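Local coordinates for protein succinylglutamate desuccinylase/aspartoacylase (Shewanella frigidimarina, PDB 3LWU) that is a zinc-binding protein of the succinylglutamate desuccinylase/aspartoacylase family that probably hydrolyses ester bonds, at residues 41-46 against 88-93; 47-52 against 84-89; 74-79 against 276-281. All coordinates share one frame; numbering follows the deposited sequence. Where two conformers were deposited one is given.

Contact 1: residues 41-46 against 88-93; sequences VPIYSF and DITLAP
Asp88 meets Phe46 through its backbone, the CA-H of Asp88 pointing at Phe46 O (CA to O 3.5 Å). Ile89 then forms an antiparallel hydrogen-bonded pair with Phe46: Phe46 N gives to Ile89 O at 2.8 Å and Ile89 N to Phe46 O at 3.0 Å, with Ile89 O also lying at the edge of the Phe46 ring. Thr90 and Ser45 make the non-hydrogen-bonded pair, on the face that also carries Ile43. The methyl of Thr90 leans across the strands, CG2 meeting Ile43 CG2 at 3.6 Å. Leu91 is held to Tyr44 by two nearly straight bonds, the shorter from Leu91 N to Tyr44 O at 2.8 Å. Its unusual chi2 of 98° carries CD1 to the edge of the Phe46 ring, 4.0 Å from Phe46 CD1. At Ala92 the packing is close: Ile43, bent at chi2 (-66°), brings CD1 to 3.5 Å from Ala92 CB. Pro93 ends the run, its CG at the edge of the Tyr44 ring, 4.0 Å from Tyr44 CE2, the two side chains crossing at about a right angle. The Tyr44 hydroxyl bonds to backbone atoms of Ile343 and Tyr346 of the second subunit. Strand 89-92 runs antiparallel to 38-46 here and parallel to 56-60 beyond, a mixed arrangement consistent with the M14-like zinc hydrolase family.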
loop_
_atom_site.group_PDB
_atom_site.type_symbol
_atom_site.label_atom_id
_atom_site.label_comp_id
_atom_site.label_asym_id
_atom_site.label_seq_id
_atom_site.Cartn_x
_atom_site.Cartn_y
_atom_site.Cartn_z
ATOM N N VAL A 41 -21.511 -2.103 -11.326
ATOM C CA VAL A 41 -21.053 -1.588 -12.604
ATOM C C VAL A 41 -22.263 -1.076 -13.351
ATOM O O VAL A 41 -23.253 -1.792 -13.451
ATOM C CB VAL A 41 -20.388 -2.690 -13.428
ATOM C CG1 VAL A 41 -20.040 -2.202 -14.826
ATOM C CG2 VAL A 41 -19.148 -3.223 -12.673
ATOM N N PRO A 42 -22.201 0.167 -13.876
ATOM C CA PRO A 42 -23.293 0.724 -14.661
ATOM C C PRO A 42 -23.244 0.171 -16.092
ATOM O O PRO A 42 -22.178 0.040 -16.655
ATOM C CB PRO A 42 -23.010 2.224 -14.643
ATOM C CG PRO A 42 -21.537 2.349 -14.445
ATOM C CD PRO A 42 -21.106 1.131 -13.675
ATOM N N ILE A 43 -24.405 -0.179 -16.626
ATOM C CA ILE A 43 -24.563 -0.759 -17.940
ATOM C C ILE A 43 -25.511 0.150 -18.743
ATOM O O ILE A 43 -26.583 0.560 -18.260
ATOM C CB ILE A 43 -25.112 -2.227 -17.851
ATOM C CG1 ILE A 43 -24.181 -3.117 -16.971
ATOM C CG2 ILE A 43 -25.315 -2.852 -19.221
ATOM C CD1 ILE A 43 -22.799 -3.361 -17.533
ATOM N N TYR A 44 -25.082 0.470 -19.970
ATOM C CA TYR A 44 -25.826 1.275 -20.909
ATOM C C TYR A 44 -26.019 0.412 -22.133
ATOM O O TYR A 44 -25.075 -0.217 -22.624
ATOM C CB TYR A 44 -25.028 2.535 -21.304
ATOM C CG TYR A 44 -24.785 3.474 -20.156
ATOM C CD1 TYR A 44 -25.775 4.331 -19.721
ATOM C CD2 TYR A 44 -23.579 3.472 -19.467
ATOM C CE1 TYR A 44 -25.558 5.219 -18.630
ATOM C CE2 TYR A 44 -23.363 4.342 -18.359
ATOM C CZ TYR A 44 -24.364 5.210 -17.964
ATOM O OH TYR A 44 -24.159 6.093 -16.929
ATOM N N SER A 45 -27.238 0.398 -22.633
ATOM C CA SER A 45 -27.566 -0.415 -23.781
ATOM C C SER A 45 -28.247 0.411 -24.873
ATOM O O SER A 45 -29.252 1.056 -24.608
ATOM C CB SER A 45 -28.457 -1.582 -23.329
ATOM O OG SER A 45 -28.928 -2.276 -24.464
ATOM N N PHE A 46 -27.665 0.428 -26.080
ATOM C CA PHE A 46 -28.332 0.990 -27.243
ATOM C C PHE A 46 -28.924 -0.176 -28.017
ATOM O O PHE A 46 -28.202 -0.981 -28.598
ATOM C CB PHE A 46 -27.350 1.771 -28.140
ATOM C CG PHE A 46 -26.896 3.122 -27.567
ATOM C CD1 PHE A 46 -25.903 3.194 -26.639
ATOM C CD2 PHE A 46 -27.467 4.299 -27.993
ATOM C CE1 PHE A 46 -25.519 4.421 -26.114
ATOM C CE2 PHE A 46 -27.078 5.505 -27.510
ATOM C CZ PHE A 46 -26.108 5.573 -26.560
ATOM N N ASP A 88 -27.354 -4.524 -31.215
ATOM C CA ASP A 88 -27.271 -4.120 -29.809
ATOM C C ASP A 88 -25.833 -3.693 -29.459
ATOM O O ASP A 88 -24.872 -4.359 -29.859
ATOM C CB ASP A 88 -27.706 -5.268 -28.866
ATOM C CG ASP A 88 -29.206 -5.519 -28.861
ATOM O OD1 ASP A 88 -30.022 -4.700 -29.351
ATOM O OD2 ASP A 88 -29.583 -6.560 -28.290
ATOM N N ILE A 89 -25.708 -2.599 -28.696
ATOM C CA ILE A 89 -24.428 -2.142 -28.156
ATOM C C ILE A 89 -24.591 -1.986 -26.681
ATOM O O ILE A 89 -25.447 -1.229 -26.214
ATOM C CB ILE A 89 -23.938 -0.814 -28.750
ATOM C CG1 ILE A 89 -23.875 -0.921 -30.277
ATOM C CG2 ILE A 89 -22.517 -0.413 -28.186
ATOM C CD1 ILE A 89 -23.528 0.392 -30.991
ATOM N N THR A 90 -23.761 -2.725 -25.955
ATOM C CA THR A 90 -23.764 -2.721 -24.514
ATOM C C THR A 90 -22.430 -2.163 -24.030
ATOM O O THR A 90 -21.376 -2.620 -24.457
ATOM C CB THR A 90 -23.971 -4.136 -23.942
ATOM O OG1 THR A 90 -25.185 -4.678 -24.461
ATOM C CG2 THR A 90 -24.063 -4.071 -22.425
ATOM N N LEU A 91 -22.478 -1.166 -23.151
ATOM C CA LEU A 91 -21.269 -0.528 -22.688
ATOM C C LEU A 91 -21.201 -0.637 -21.169
ATOM O O LEU A 91 -22.184 -0.372 -20.485
ATOM C CB LEU A 91 -21.220 0.936 -23.151
ATOM C CG LEU A 91 -21.328 1.043 -24.687
ATOM C CD1 LEU A 91 -22.772 1.363 -25.035
ATOM C CD2 LEU A 91 -20.395 2.124 -25.260
ATOM N N ALA A 92 -20.026 -1.034 -20.664
ATOM C CA ALA A 92 -19.796 -1.209 -19.232
ATOM C C ALA A 92 -18.584 -0.374 -18.834
ATOM O O ALA A 92 -17.476 -0.893 -18.763
ATOM C CB ALA A 92 -19.581 -2.686 -18.870
ATOM N N PRO A 93 -18.787 0.939 -18.611
ATOM C CA PRO A 93 -17.659 1.700 -18.100
ATOM C C PRO A 93 -17.482 1.434 -16.608
ATOM O O PRO A 93 -18.328 0.798 -15.991
ATOM C CB PRO A 93 -18.073 3.143 -18.364
ATOM C CG PRO A 93 -19.517 3.127 -18.223
ATOM C CD PRO A 93 -19.977 1.789 -18.772
#

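Contact 2: residues 47-52 against 84-89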
loop_
_atom_site.group_PDB
_atom_site.type_symbol
_atom_site.label_atom_id
_atom_site.label_comp_id
_atom_site.label_asym_id
_atom_site.label_seq_id
_atom_site.Cartn_x
_atom_site.Cartn_y
_atom_site.Cartn_z
HETATM N N MSE A 47 -30.237 -0.290 -28.010
HETATM C CA MSE A 47 -30.923 -1.416 -28.663
HETATM C C MSE A 47 -30.748 -1.336 -30.136
HETATM O O MSE A 47 -30.966 -0.287 -30.686
HETATM C CB MSE A 47 -32.415 -1.297 -28.512
HETATM C CG MSE A 47 -33.001 -1.975 -27.341
HETATM SE SE MSE A 47 -34.936 -1.752 -27.649
HETATM C CE MSE A 47 -35.157 -1.257 -25.743
ATOM N N GLY A 48 -30.434 -2.446 -30.784
ATOM C CA GLY A 48 -30.399 -2.476 -32.228
ATOM C C GLY A 48 -31.807 -2.594 -32.804
ATOM O O GLY A 48 -32.643 -3.222 -32.209
ATOM N N SER A 49 -32.049 -1.960 -33.948
ATOM C CA SER A 49 -33.344 -2.004 -34.656
ATOM C C SER A 49 -33.491 -3.199 -35.603
ATOM O O SER A 49 -34.577 -3.450 -36.075
ATOM C CB SER A 49 -33.574 -0.691 -35.447
ATOM O OG SER A 49 -32.465 -0.360 -36.280
ATOM N N GLU A 50 -32.400 -3.918 -35.871
ATOM C CA GLU A 50 -32.394 -5.119 -36.736
ATOM C C GLU A 50 -31.920 -6.329 -35.947
ATOM O O GLU A 50 -30.763 -6.376 -35.523
ATOM C CB GLU A 50 -31.362 -4.985 -37.857
ATOM C CG GLU A 50 -31.762 -4.284 -39.123
ATOM C CD GLU A 50 -30.597 -4.268 -40.146
ATOM O OE1 GLU A 50 -29.574 -4.975 -39.931
ATOM O OE2 GLU A 50 -30.704 -3.544 -41.166
ATOM N N ASN A 51 -32.748 -7.356 -35.820
ATOM C CA ASN A 51 -32.292 -8.607 -35.160
ATOM C C ASN A 51 -31.155 -9.269 -35.996
ATOM O O ASN A 51 -30.371 -10.101 -35.507
ATOM C CB ASN A 51 -33.490 -9.523 -34.940
ATOM C CG ASN A 51 -34.798 -8.735 -34.760
ATOM O OD1 ASN A 51 -34.809 -7.674 -34.136
ATOM N ND2 ASN A 51 -35.887 -9.240 -35.325
ATOM N N SER A 52 -31.051 -8.830 -37.255
ATOM C CA SER A 52 -29.961 -9.227 -38.170
ATOM C C SER A 52 -28.513 -8.840 -37.725
ATOM O O SER A 52 -27.528 -9.550 -38.031
ATOM C CB SER A 52 -30.242 -8.670 -39.600
ATOM N N GLN A 84 -27.757 5.583 -36.461
ATOM C CA GLN A 84 -28.765 4.558 -36.359
ATOM C C GLN A 84 -28.129 3.215 -35.982
ATOM O O GLN A 84 -27.352 2.636 -36.768
ATOM C CB GLN A 84 -29.525 4.432 -37.667
ATOM C CG GLN A 84 -30.523 3.303 -37.651
ATOM C CD GLN A 84 -31.492 3.419 -38.778
ATOM O OE1 GLN A 84 -31.160 3.162 -39.949
ATOM N NE2 GLN A 84 -32.716 3.800 -38.443
ATOM N N VAL A 85 -28.494 2.708 -34.801
ATOM C CA VAL A 85 -27.921 1.505 -34.259
ATOM C C VAL A 85 -28.722 0.301 -34.763
ATOM O O VAL A 85 -29.912 0.163 -34.483
ATOM C CB VAL A 85 -27.882 1.562 -32.707
ATOM C CG1 VAL A 85 -27.227 0.305 -32.131
ATOM C CG2 VAL A 85 -27.093 2.813 -32.217
ATOM N N LEU A 86 -28.060 -0.559 -35.519
ATOM C CA LEU A 86 -28.703 -1.747 -36.089
ATOM C C LEU A 86 -28.565 -2.937 -35.143
ATOM O O LEU A 86 -29.522 -3.712 -34.974
ATOM C CB LEU A 86 -28.122 -2.077 -37.460
ATOM C CG LEU A 86 -28.230 -0.971 -38.526
ATOM C CD1 LEU A 86 -27.533 -1.421 -39.820
ATOM C CD2 LEU A 86 -29.696 -0.577 -38.793
ATOM N N GLY A 87 -27.395 -3.077 -34.523
ATOM C CA GLY A 87 -27.160 -4.173 -33.599
ATOM C C GLY A 87 -27.015 -3.684 -32.182
ATOM O O GLY A 87 -26.574 -2.559 -31.957
ATOM N N ASP A 88 -27.354 -4.524 -31.215
ATOM C CA ASP A 88 -27.271 -4.120 -29.809
ATOM C C ASP A 88 -25.833 -3.693 -29.459
ATOM O O ASP A 88 -24.872 -4.359 -29.859
ATOM C CB ASP A 88 -27.706 -5.268 -28.866
ATOM C CG ASP A 88 -29.206 -5.519 -28.861
ATOM O OD1 ASP A 88 -30.022 -4.700 -29.351
ATOM O OD2 ASP A 88 -29.583 -6.560 -28.290
ATOM N N ILE A 89 -25.708 -2.599 -28.696
ATOM C CA ILE A 89 -24.428 -2.142 -28.156
ATOM C C ILE A 89 -24.591 -1.986 -26.681
ATOM O O ILE A 89 -25.447 -1.229 -26.214
ATOM C CB ILE A 89 -23.938 -0.814 -28.750
ATOM C CG1 ILE A 89 -23.875 -0.921 -30.277
ATOM C CG2 ILE A 89 -22.517 -0.413 -28.186
ATOM C CD1 ILE A 89 -23.528 0.392 -30.991
#
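Gly48 N gives its hydrogen to Asp88 OD1 at 2.7 Å in an almost straight bond (174°), received on the lone pair that faces away from OD2. The next two residues turn their N-H groups to the 84-89 backbone. Val85 O takes two donors from Ser49, the amide N at 3.1 Å and the hydroxyl OG at 3.2 Å, the hydroxyl reaching it from above the carbonyl plane. Leu86 O accepts from Glu50 N at 3.0 Å, in its carbonyl plane and on a lone pair; Ser49 N is also close to it but badly angled, and Glu50 O, another acceptor, lies near it without a bond. Gly48 is packed so tightly here that a CB would collide with Leu86 O. The extended side chain of Glu50 lies alongside that of Leu86, OE2 being 3.9 Å from Leu86 CD2. With an alanine here the carboxylate and its carbons would be gone, and the flank of Leu86 CD1 and CD2 that they cover would probably be laid bare. The loop joining strands 38-46 and 56-60 is thus tied to the one leading from helix 68-80 into strand 89-92, which is itself bonded through Leu86 and Gly87 to Val290, just after helix 271-287.

Contact 3: residues 74-79 against 276-281; sequences YQLMTL and EDAKGI
Ala278 sets its methyl against helix 68-80, and the two segments come together at this point, the CA atoms of Leu76 and Ala278 being 5.1 Å apart. The Ala278 CB sits among Gln75 CB (3.9 Å), Leu76 CB and N, and Leu79 CD1 (4.1 Å). So small a side chain is consistent with the close approach of the axes of 74-79 and 276-281, 8.6 Å apart at a crossing angle of -56°. Leu76 adds a second patch of contact. With CG anti to its backbone N (chi1 -172°), it directs its fork toward helix 271-287: CD2 meets Ile281 CG2 at 4.0 Å, and CD1 lies 3.8 Å from Ala278 O. Ile281 answers with its CG2 branch, and the two side chains cross at about a right angle. One turn on from Gln75, Leu79 has the other common conformation, CG beside the backbone N (chi1 -70°), and brings CD1 over the Ala278 methyl and, more loosely, toward Lys279 CG. Gln75 contributes only its CB here; the chain bends at chi2 and leads its end away, NE2 bonding to Leu271 O. No hydrogen bond joins the segments, so the contact is apolar packing. Ile281 also packs on Leu261 of strand 257-263 and on Val72 of helix 68-80. Helix 68-80 in turn lies against strand 38-46 through Met77, and Tyr74, Met77 and Thr78 touch Ile343 or Tyr346 of the second subunit.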
loop_
_atom_site.group_PDB
_atom_site.type_symbol
_atom_site.label_atom_id
_atom_site.label_comp_id
_atom_site.label_asym_id
_atom_site.label_seq_id
_atom_site.Cartn_x
_atom_site.Cartn_y
_atom_site.Cartn_z
ATOM N N TYR A 74 -17.810 7.625 -23.064
ATOM C CA TYR A 74 -18.596 8.860 -23.063
ATOM C C TYR A 74 -18.688 9.444 -24.467
ATOM O O TYR A 74 -19.770 9.802 -24.906
ATOM C CB TYR A 74 -18.012 9.884 -22.089
ATOM C CG TYR A 74 -18.724 11.213 -22.111
ATOM C CD1 TYR A 74 -19.874 11.436 -21.345
ATOM C CD2 TYR A 74 -18.274 12.239 -22.910
ATOM C CE1 TYR A 74 -20.551 12.655 -21.407
ATOM C CE2 TYR A 74 -18.959 13.450 -22.978
ATOM C CZ TYR A 74 -20.080 13.641 -22.217
ATOM O OH TYR A 74 -20.697 14.844 -22.266
ATOM N N GLN A 75 -17.568 9.532 -25.183
ATOM C CA GLN A 75 -17.589 10.116 -26.542
ATOM C C GLN A 75 -18.308 9.214 -27.497
ATOM O O GLN A 75 -19.056 9.673 -28.349
ATOM C CB GLN A 75 -16.184 10.400 -27.071
ATOM C CG GLN A 75 -15.414 11.501 -26.318
ATOM C CD GLN A 75 -16.007 12.894 -26.505
ATOM O OE1 GLN A 75 -17.224 13.057 -26.630
ATOM N NE2 GLN A 75 -15.147 13.912 -26.477
ATOM N N LEU A 76 -18.136 7.907 -27.310
ATOM C CA LEU A 76 -18.805 6.943 -28.176
ATOM C C LEU A 76 -20.334 7.045 -28.018
ATOM O O LEU A 76 -21.059 7.150 -28.999
ATOM C CB LEU A 76 -18.292 5.546 -27.898
ATOM C CG LEU A 76 -18.721 4.405 -28.821
ATOM C CD1 LEU A 76 -18.321 4.663 -30.287
ATOM C CD2 LEU A 76 -18.106 3.104 -28.294
HETATM N N MSE A 77 -20.815 7.086 -26.793
HETATM C CA MSE A 77 -22.247 7.128 -26.573
HETATM C C MSE A 77 -22.851 8.447 -27.099
HETATM O O MSE A 77 -23.918 8.438 -27.716
HETATM C CB MSE A 77 -22.565 6.909 -25.106
HETATM C CG MSE A 77 -22.261 5.474 -24.667
HETATM SE SE MSE A 77 -22.935 5.074 -22.865
HETATM C CE MSE A 77 -22.118 6.477 -21.811
ATOM N N THR A 78 -22.133 9.553 -26.894
ATOM C CA THR A 78 -22.526 10.886 -27.411
ATOM C C THR A 78 -22.679 10.814 -28.925
ATOM O O THR A 78 -23.665 11.300 -29.462
ATOM C CB THR A 78 -21.496 11.957 -26.996
ATOM O OG1 THR A 78 -21.366 11.927 -25.567
ATOM C CG2 THR A 78 -21.878 13.380 -27.463
ATOM N N LEU A 79 -21.733 10.165 -29.605
ATOM C CA LEU A 79 -21.827 10.010 -31.051
ATOM C C LEU A 79 -22.997 9.118 -31.398
ATOM O O LEU A 79 -23.787 9.443 -32.279
ATOM C CB LEU A 79 -20.526 9.444 -31.633
ATOM C CG LEU A 79 -19.296 10.389 -31.610
ATOM C CD1 LEU A 79 -18.030 9.612 -31.944
ATOM C CD2 LEU A 79 -19.474 11.615 -32.543
ATOM N N GLU A 276 -11.135 10.979 -30.811
ATOM C CA GLU A 276 -10.345 10.309 -31.885
ATOM C C GLU A 276 -10.527 8.791 -31.785
ATOM O O GLU A 276 -10.820 8.122 -32.752
ATOM C CB GLU A 276 -8.834 10.624 -31.788
ATOM C CG GLU A 276 -8.400 12.015 -32.239
ATOM C CD GLU A 276 -6.867 12.249 -32.197
ATOM O OE1 GLU A 276 -6.093 11.354 -31.808
ATOM O OE2 GLU A 276 -6.432 13.363 -32.546
ATOM N N ASP A 277 -10.365 8.248 -30.571
ATOM C CA ASP A 277 -10.469 6.798 -30.338
ATOM C C ASP A 277 -11.890 6.305 -30.631
ATOM O O ASP A 277 -12.071 5.260 -31.278
ATOM C CB ASP A 277 -10.109 6.401 -28.880
ATOM C CG ASP A 277 -8.726 6.888 -28.436
ATOM O OD1 ASP A 277 -7.777 6.875 -29.258
ATOM O OD2 ASP A 277 -8.577 7.250 -27.237
ATOM N N ALA A 278 -12.886 7.061 -30.162
ATOM C CA ALA A 278 -14.279 6.733 -30.423
ATOM C C ALA A 278 -14.605 6.726 -31.912
ATOM O O ALA A 278 -15.313 5.876 -32.358
ATOM C CB ALA A 278 -15.243 7.661 -29.666
ATOM N N LYS A 279 -14.124 7.695 -32.669
ATOM C CA LYS A 279 -14.311 7.688 -34.128
ATOM C C LYS A 279 -13.729 6.448 -34.827
ATOM O O LYS A 279 -14.317 5.941 -35.777
ATOM C CB LYS A 279 -13.718 8.954 -34.744
ATOM C CG LYS A 279 -14.527 10.267 -34.445
ATOM C CD LYS A 279 -13.778 11.503 -34.943
ATOM C CE LYS A 279 -14.631 12.749 -34.938
ATOM N NZ LYS A 279 -13.793 13.993 -34.967
ATOM N N GLY A 280 -12.578 5.969 -34.365
ATOM C CA GLY A 280 -11.984 4.735 -34.908
ATOM C C GLY A 280 -12.809 3.500 -34.586
ATOM O O GLY A 280 -13.031 2.647 -35.458
ATOM N N ILE A 281 -13.286 3.411 -33.344
ATOM C CA ILE A 281 -14.231 2.380 -32.970
ATOM C C ILE A 281 -15.469 2.403 -33.878
ATOM O O ILE A 281 -15.910 1.365 -34.329
ATOM C CB ILE A 281 -14.654 2.442 -31.464
ATOM C CG1 ILE A 281 -13.454 2.099 -30.559
ATOM C CG2 ILE A 281 -15.831 1.480 -31.207
ATOM C CD1 ILE A 281 -13.708 2.284 -28.994
#

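Overall arrangement
Contact 1 touches both of the others: its centre lies about 13 Å from that of contact 2 and about 14 Å from that of contact 3. It shares Asp88 and Ile89 with contact 2. Helix 68-80 packs on the strands of contact 1, with Met77 SE 3.6 Å from Tyr44 CB and Leu76 CD2 3.9 Å from Leu91 CD2. Contacts 2 and 3, their centres about 17 Å apart, do not touch. The zinc, bound by His63, Glu66 and His192, lies nearer contacts 1 and 3: the side chains of Ala92 and Ile281 are about 12 Å and 11 Å from that of His192. Contact 2 lies away from it.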